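Side-chain contacts in AtxE2 (Asticcacaulis excentricus, PDB 5TXE), which hydrolyses the isopeptide bond of the lasso peptides astexin-2 and astexin-3, turning the threaded molecules into linear peptides: residues A[50-55]-A[106-111]; A[58-63]-A[370-375]; A[72-77]-A[386-391]. The protein carries 1 engineered substitution. One frame throughout, in Å; residues are numbered along the deposited sequence.

Overall arrangement
From the N terminus, the chain first passes residues 50-55, 58-63 and 72-77, and every one of these meets a partner further on. Contact 1 closes a loop of some fifty residues, bringing 50-55 against 106-111 within the part of the propeller domain that faces the bound peptide. Contacts 2 and 3 span more than three hundred residues each and join the first propeller sheet to the one that runs from strand 350-357 to strand 384-388. All three cross along the chain, since their segments alternate and none nests inside another. Contacts 2 and 3 share neighbouring strands on both sides, with L374 lying against F72; R372 of contact 2 reaches backbone carbonyls of contact 1.

Contact 1: A[50-55]-A[106-111]; sequences GTMSAS and GEYLFW
Y108 starts the contact at its ring end: its OH comes 4.5 Å from SD of M52, a loose van der Waals approach. The hydroxyl bonds to the backbone O of G125, which satisfies a buried polar group. Methionine suits its place because the flexible, apolar thioether packs beside Y108 and N127. F110 turns to the rings of H637 and W641 instead. W111 makes the closest approach. With CG anti to the backbone N (chi1 -170°), its indole is carried to T51, whose OG1 lies 3.6 Å from CE3 and whose CG2 lies 3.9 Å from CZ3, an oblique meeting at the CE3-CZ3 corner of the indole. Threonine fits here because its methyl touches the indole while its hydroxyl bonds to the backbone O of N127. The broad indole of W111 serves two partners, T51 and an apolar side chain of the bound peptide, against which S53 also packs. The M52 side chain is about 9 Å from that of H638, inferred to belong to the charge relay. The first loop links strands 48-49 and 61-63, the second leaves strand 100-104, and Y108 rests on N84 and F86 of strand 83-92.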
# COMPACT_ATOMS: atom_id res chain seq x y z
N GLY A 50 5.16 9.84 -3.47
CA GLY A 50 3.97 9.07 -3.93
C GLY A 50 3.26 8.29 -2.81
O GLY A 50 3.63 8.35 -1.66
N THR A 51 2.25 7.53 -3.17
CA THR A 51 1.44 6.81 -2.19
C THR A 51 2.28 5.80 -1.46
O THR A 51 3.34 5.31 -1.94
CB THR A 51 0.16 6.19 -2.87
OG1 THR A 51 -0.76 5.72 -1.92
CG2 THR A 51 0.50 5.06 -3.82
N MET A 52 1.77 5.42 -0.31
CA MET A 52 2.48 4.57 0.60
C MET A 52 3.00 3.31 -0.05
O MET A 52 4.16 2.99 0.10
CB MET A 52 1.58 4.14 1.77
CG MET A 52 1.20 5.34 2.63
SD MET A 52 0.35 4.84 4.17
CE MET A 52 1.16 3.24 4.46
N SER A 53 2.14 2.61 -0.74
CA SER A 53 2.50 1.34 -1.32
C SER A 53 2.54 1.52 -2.81
O SER A 53 1.52 1.58 -3.45
CB SER A 53 1.47 0.28 -0.93
OG SER A 53 1.70 -0.90 -1.68
N ALA A 54 3.73 1.62 -3.37
CA ALA A 54 3.88 1.95 -4.76
C ALA A 54 4.46 0.79 -5.52
O ALA A 54 5.27 0.05 -5.00
CB ALA A 54 4.81 3.12 -4.89
N SER A 55 4.07 0.66 -6.78
CA SER A 55 4.62 -0.40 -7.61
C SER A 55 4.99 0.15 -8.99
O SER A 55 5.06 1.39 -9.22
CB SER A 55 3.61 -1.55 -7.69
OG SER A 55 2.47 -1.11 -8.42
N GLY A 106 -0.12 22.31 1.31
CA GLY A 106 -1.24 21.47 1.05
C GLY A 106 -1.49 20.49 2.19
O GLY A 106 -0.61 20.21 3.01
N GLU A 107 -2.73 19.98 2.19
CA GLU A 107 -3.19 19.00 3.14
C GLU A 107 -3.04 17.58 2.57
O GLU A 107 -2.99 17.38 1.35
CB GLU A 107 -4.66 19.24 3.43
CG GLU A 107 -4.95 20.44 4.31
CD GLU A 107 -6.46 20.74 4.44
OE1 GLU A 107 -7.28 20.33 3.61
OE2 GLU A 107 -6.86 21.46 5.37
N TYR A 108 -3.06 16.59 3.47
CA TYR A 108 -2.98 15.19 3.10
C TYR A 108 -4.24 14.86 2.35
O TYR A 108 -5.31 14.92 2.88
CB TYR A 108 -2.80 14.33 4.33
CG TYR A 108 -2.48 12.88 4.15
CD1 TYR A 108 -3.47 11.97 3.84
CD2 TYR A 108 -1.22 12.39 4.42
CE1 TYR A 108 -3.22 10.63 3.75
CE2 TYR A 108 -0.94 11.02 4.32
CZ TYR A 108 -1.93 10.14 3.98
OH TYR A 108 -1.72 8.77 3.85
N LEU A 109 -4.06 14.53 1.07
CA LEU A 109 -5.16 14.28 0.14
C LEU A 109 -5.40 12.77 0.02
O LEU A 109 -4.55 12.03 -0.48
CB LEU A 109 -4.84 14.91 -1.21
CG LEU A 109 -5.98 15.21 -2.15
CD1 LEU A 109 -5.46 15.88 -3.41
CD2 LEU A 109 -6.76 13.98 -2.55
N PHE A 110 -6.54 12.31 0.51
CA PHE A 110 -6.78 10.89 0.55
C PHE A 110 -7.03 10.31 -0.85
O PHE A 110 -7.73 10.90 -1.65
CB PHE A 110 -7.98 10.58 1.44
CG PHE A 110 -7.70 10.79 2.89
CD1 PHE A 110 -6.76 10.03 3.55
CD2 PHE A 110 -8.41 11.77 3.61
CE1 PHE A 110 -6.47 10.23 4.90
CE2 PHE A 110 -8.13 11.98 4.96
CZ PHE A 110 -7.14 11.21 5.59
N TRP A 111 -6.53 9.11 -1.08
CA TRP A 111 -6.90 8.35 -2.25
C TRP A 111 -8.26 7.76 -2.02
O TRP A 111 -8.43 6.99 -1.09
CB TRP A 111 -5.87 7.23 -2.44
CG TRP A 111 -5.95 6.46 -3.74
CD1 TRP A 111 -6.90 6.57 -4.72
CD2 TRP A 111 -5.02 5.45 -4.18
NE1 TRP A 111 -6.61 5.68 -5.73
CE2 TRP A 111 -5.47 4.99 -5.42
CE3 TRP A 111 -3.86 4.90 -3.63
CZ2 TRP A 111 -4.75 4.05 -6.16
CZ3 TRP A 111 -3.18 3.93 -4.34
CH2 TRP A 111 -3.63 3.52 -5.60

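Contact 2: A[58-63]-A[370-375]; sequences TPLLSL and QPRRLV
This is a buried apolar contact between two sheets of the beta-propeller, where the short strand 61-63 of the first sheet faces the corner between strands 370-371 and 373-378. L61 and L374 meet by their methyls, CD2 of L61 lying 4.3 Å from CD1 of L374. Leucine fits here because each branched end reaches the other sheet with no polar group to satisfy. One residue earlier, L60 holds CD2 at 4.1 Å from CD of R372, so a leucine methyl touches the aliphatic shaft of the arginine. L60 is placed just after an inverse gamma turn centred on P59, closed by the L60 N to T58 O bond of 2.8 Å.

R372 suits a buried corner because its polar end is richly occupied. The chain bends at the CG-CD bond (chi3 -70°), turning NE away from the run of the shaft; NE then forms a salt bridge with E366, NH1 bonds to the carbonyls of I49 and T51, and NH2 to that of M52. Before the corner, Q370 NE2 gives a nearly straight bond (170°) to P371 O, 2.9 Å away, in the carbonyl plane and on a lone pair. Around the leucines, L60 and L374 both touch A364 of strand 360-367, while L61 rests on V70 and L374 on F72, both of strand 69-78.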
# COMPACT_ATOMS: atom_id res chain seq x y z
N THR A 58 2.84 2.96 -10.58
CA THR A 58 2.41 4.10 -9.75
C THR A 58 2.90 5.38 -10.40
O THR A 58 4.12 5.58 -10.55
CB THR A 58 3.00 3.98 -8.33
OG1 THR A 58 2.48 2.82 -7.67
CG2 THR A 58 2.66 5.25 -7.54
N PRO A 59 1.99 6.28 -10.77
CA PRO A 59 2.43 7.44 -11.58
C PRO A 59 3.03 8.61 -10.78
O PRO A 59 2.52 9.73 -10.83
CB PRO A 59 1.14 7.89 -12.25
CG PRO A 59 0.06 7.53 -11.23
CD PRO A 59 0.53 6.27 -10.55
N LEU A 60 4.10 8.33 -10.06
CA LEU A 60 4.58 9.25 -9.02
C LEU A 60 5.56 10.33 -9.50
O LEU A 60 6.02 11.17 -8.70
CB LEU A 60 5.18 8.47 -7.82
CG LEU A 60 6.10 7.31 -8.09
CD1 LEU A 60 7.35 7.83 -8.78
CD2 LEU A 60 6.50 6.60 -6.79
N LEU A 61 5.92 10.27 -10.79
CA LEU A 61 6.79 11.27 -11.37
C LEU A 61 6.38 11.55 -12.79
O LEU A 61 5.67 10.73 -13.40
CB LEU A 61 8.23 10.84 -11.29
CG LEU A 61 8.64 9.60 -12.07
CD1 LEU A 61 8.96 9.92 -13.52
CD2 LEU A 61 9.87 9.01 -11.42
N SER A 62 6.79 12.72 -13.29
CA SER A 62 6.52 13.08 -14.64
C SER A 62 7.71 13.77 -15.27
O SER A 62 8.28 14.70 -14.70
CB SER A 62 5.38 14.04 -14.59
OG SER A 62 4.95 14.39 -15.90
N LEU A 63 8.12 13.32 -16.44
CA LEU A 63 9.24 13.97 -17.18
C LEU A 63 8.74 15.11 -17.99
O LEU A 63 7.65 15.04 -18.56
CB LEU A 63 9.91 13.02 -18.13
CG LEU A 63 10.61 11.88 -17.45
CD1 LEU A 63 11.19 10.93 -18.49
CD2 LEU A 63 11.74 12.38 -16.58
N GLN A 370 17.08 1.14 1.77
CA GLN A 370 17.04 2.37 0.97
C GLN A 370 15.61 2.83 0.82
O GLN A 370 14.84 2.24 0.10
CB GLN A 370 17.59 2.07 -0.45
CG GLN A 370 17.43 3.19 -1.46
CD GLN A 370 18.24 4.38 -1.03
OE1 GLN A 370 19.44 4.29 -1.01
NE2 GLN A 370 17.58 5.47 -0.59
N PRO A 371 15.24 3.92 1.49
CA PRO A 371 13.90 4.48 1.29
C PRO A 371 13.75 5.03 -0.11
O PRO A 371 14.73 5.24 -0.80
CB PRO A 371 13.79 5.63 2.30
CG PRO A 371 15.08 5.68 3.02
CD PRO A 371 16.01 4.61 2.53
N ARG A 372 12.53 5.30 -0.48
CA ARG A 372 12.25 5.69 -1.80
C ARG A 372 13.05 6.94 -2.24
O ARG A 372 13.06 7.99 -1.58
CB ARG A 372 10.75 5.90 -1.97
CG ARG A 372 10.27 5.69 -3.37
CD ARG A 372 8.75 5.72 -3.45
NE ARG A 372 8.20 4.54 -2.81
CZ ARG A 372 6.97 4.47 -2.33
NH1 ARG A 372 6.13 5.50 -2.44
NH2 ARG A 372 6.54 3.35 -1.77
N ARG A 373 13.68 6.80 -3.41
CA ARG A 373 14.42 7.86 -4.02
C ARG A 373 14.29 7.75 -5.52
O ARG A 373 13.73 6.77 -6.05
CB ARG A 373 15.87 7.69 -3.64
CG ARG A 373 16.44 6.41 -4.15
CD ARG A 373 17.93 6.35 -4.07
NE ARG A 373 18.35 5.03 -4.47
CZ ARG A 373 19.62 4.58 -4.52
NH1 ARG A 373 20.67 5.34 -4.17
NH2 ARG A 373 19.84 3.34 -4.90
N LEU A 374 14.77 8.77 -6.21
CA LEU A 374 14.85 8.73 -7.66
C LEU A 374 16.25 8.30 -8.12
O LEU A 374 17.25 8.67 -7.54
CB LEU A 374 14.53 10.08 -8.26
CG LEU A 374 13.09 10.51 -8.53
CD1 LEU A 374 12.05 9.69 -7.83
CD2 LEU A 374 12.93 11.98 -8.27
N VAL A 375 16.27 7.59 -9.24
CA VAL A 375 17.39 6.87 -9.74
C VAL A 375 17.30 6.93 -11.25
O VAL A 375 16.19 7.12 -11.80
CB VAL A 375 17.22 5.47 -9.14
CG1 VAL A 375 16.96 4.35 -10.11
CG2 VAL A 375 18.14 5.21 -7.99

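Contact 3: A[72-77]-A[386-391]; sequences FQVRQA and PLYDPN
Two blades of the propeller pack together here: strand 69-78 of the first sheet presents F72 and V74 to the end of strand 384-388, an edge strand of its sheet, and to the turn that follows. The contact is divided between an aromatic pair and V74 with its two neighbours. CZ of F72 comes 3.5 Å from CD2 of Y388. The two rings meet obliquely, with centroids 5.3 Å apart and planes inclined at 57°. Y388, with CG anti to its N (chi1 178°), extends its ring to F72 and V74. A tyrosine suits this partly exposed spot, since its ring packs with F72 while its OH bonds to R87 NH2 of strand 83-92.

V74 uses both branches: CG2 lies 4.2 Å from Y388 CE2, and CG1 lies 4.0 Å from P390 CB, where the proline ring, rigid and apolar, presents a methylene. The loop is shaped by an Asx turn, in which D389 OD1 accepts from N391 N at 2.9 Å, from above the carboxylate plane. At the strand end L387 and Y388 both face L374, forming a classic beta bulge. Antiparallel sheets packed face to face round a common axis make a beta-propeller, and here its first and last sheets along the chain meet, so the contact lies where the ring closes.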
# COMPACT_ATOMS: atom_id res chain seq x y z
N PHE A 72 7.95 15.79 -9.30
CA PHE A 72 7.41 14.82 -8.37
C PHE A 72 7.16 15.50 -7.02
O PHE A 72 7.77 16.53 -6.75
CB PHE A 72 8.40 13.67 -8.16
CG PHE A 72 9.78 14.11 -7.73
CD1 PHE A 72 10.66 14.64 -8.63
CD2 PHE A 72 10.18 14.03 -6.41
CE1 PHE A 72 11.93 15.03 -8.23
CE2 PHE A 72 11.42 14.45 -6.00
CZ PHE A 72 12.31 14.95 -6.92
N GLN A 73 6.28 14.91 -6.21
CA GLN A 73 5.94 15.38 -4.86
C GLN A 73 6.64 14.62 -3.78
O GLN A 73 6.72 13.39 -3.82
CB GLN A 73 4.45 15.30 -4.62
CG GLN A 73 4.00 15.94 -3.33
CD GLN A 73 2.59 15.50 -2.99
OE1 GLN A 73 1.61 16.32 -2.99
NE2 GLN A 73 2.45 14.18 -2.77
N VAL A 74 7.18 15.38 -2.83
CA VAL A 74 7.83 14.83 -1.63
C VAL A 74 6.98 15.13 -0.42
O VAL A 74 6.41 16.20 -0.31
CB VAL A 74 9.26 15.40 -1.38
CG1 VAL A 74 9.83 14.83 -0.10
CG2 VAL A 74 10.22 15.00 -2.50
N ARG A 75 6.83 14.14 0.43
CA ARG A 75 6.04 14.26 1.63
C ARG A 75 6.96 13.95 2.78
O ARG A 75 7.70 12.96 2.77
CB ARG A 75 4.92 13.21 1.64
CG ARG A 75 4.12 13.20 2.93
CD ARG A 75 3.00 12.17 2.90
NE ARG A 75 3.49 10.80 2.84
CZ ARG A 75 4.06 10.15 3.83
NH1 ARG A 75 4.21 10.68 5.03
NH2 ARG A 75 4.47 8.91 3.62
N GLN A 76 6.89 14.80 3.78
CA GLN A 76 7.64 14.56 4.97
C GLN A 76 6.84 14.84 6.25
O GLN A 76 6.29 15.91 6.47
CB GLN A 76 8.90 15.38 4.97
CG GLN A 76 9.84 14.91 6.10
CD GLN A 76 11.27 15.31 5.88
OE1 GLN A 76 11.66 15.81 4.81
NE2 GLN A 76 12.05 15.11 6.90
N ALA A 77 6.85 13.87 7.13
CA ALA A 77 5.97 13.89 8.30
C ALA A 77 6.66 14.53 9.48
O ALA A 77 7.85 14.27 9.73
CB ALA A 77 5.55 12.45 8.65
N PRO A 386 22.07 7.09 -8.58
CA PRO A 386 21.28 8.05 -7.81
C PRO A 386 21.01 9.27 -8.61
O PRO A 386 21.89 9.70 -9.30
CB PRO A 386 22.21 8.47 -6.67
CG PRO A 386 23.22 7.41 -6.56
CD PRO A 386 23.37 6.81 -7.94
N LEU A 387 19.79 9.77 -8.56
CA LEU A 387 19.45 11.07 -9.13
C LEU A 387 19.03 12.04 -8.02
O LEU A 387 19.54 13.13 -7.96
CB LEU A 387 18.34 10.91 -10.14
CG LEU A 387 17.86 12.22 -10.74
CD1 LEU A 387 18.94 12.91 -11.55
CD2 LEU A 387 16.65 11.94 -11.61
N TYR A 388 18.11 11.64 -7.14
CA TYR A 388 17.62 12.48 -6.04
C TYR A 388 17.13 11.65 -4.84
O TYR A 388 16.24 10.81 -5.00
CB TYR A 388 16.47 13.38 -6.51
CG TYR A 388 15.91 14.23 -5.41
CD1 TYR A 388 16.51 15.41 -5.06
CD2 TYR A 388 14.78 13.83 -4.70
CE1 TYR A 388 16.00 16.20 -4.05
CE2 TYR A 388 14.25 14.60 -3.66
CZ TYR A 388 14.85 15.79 -3.33
OH TYR A 388 14.33 16.56 -2.30
N ASP A 389 17.70 11.90 -3.66
CA ASP A 389 17.31 11.19 -2.46
C ASP A 389 16.82 12.21 -1.46
O ASP A 389 17.61 13.02 -0.99
CB ASP A 389 18.45 10.38 -1.89
CG ASP A 389 17.97 9.39 -0.79
OD1 ASP A 389 16.87 9.61 -0.21
OD2 ASP A 389 18.71 8.41 -0.50
N PRO A 390 15.50 12.20 -1.13
CA PRO A 390 14.98 13.21 -0.23
C PRO A 390 15.42 12.91 1.19
O PRO A 390 15.15 13.72 2.05
CB PRO A 390 13.44 13.07 -0.38
CG PRO A 390 13.24 11.64 -0.71
CD PRO A 390 14.46 11.22 -1.50
N ASN A 391 16.03 11.77 1.46
CA ASN A 391 16.59 11.54 2.78
C ASN A 391 18.16 11.64 2.82
O ASN A 391 18.80 11.54 1.81
CB ASN A 391 16.07 10.21 3.28
CG ASN A 391 14.57 10.25 3.58
OD1 ASN A 391 14.12 11.03 4.44
ND2 ASN A 391 13.79 9.47 2.87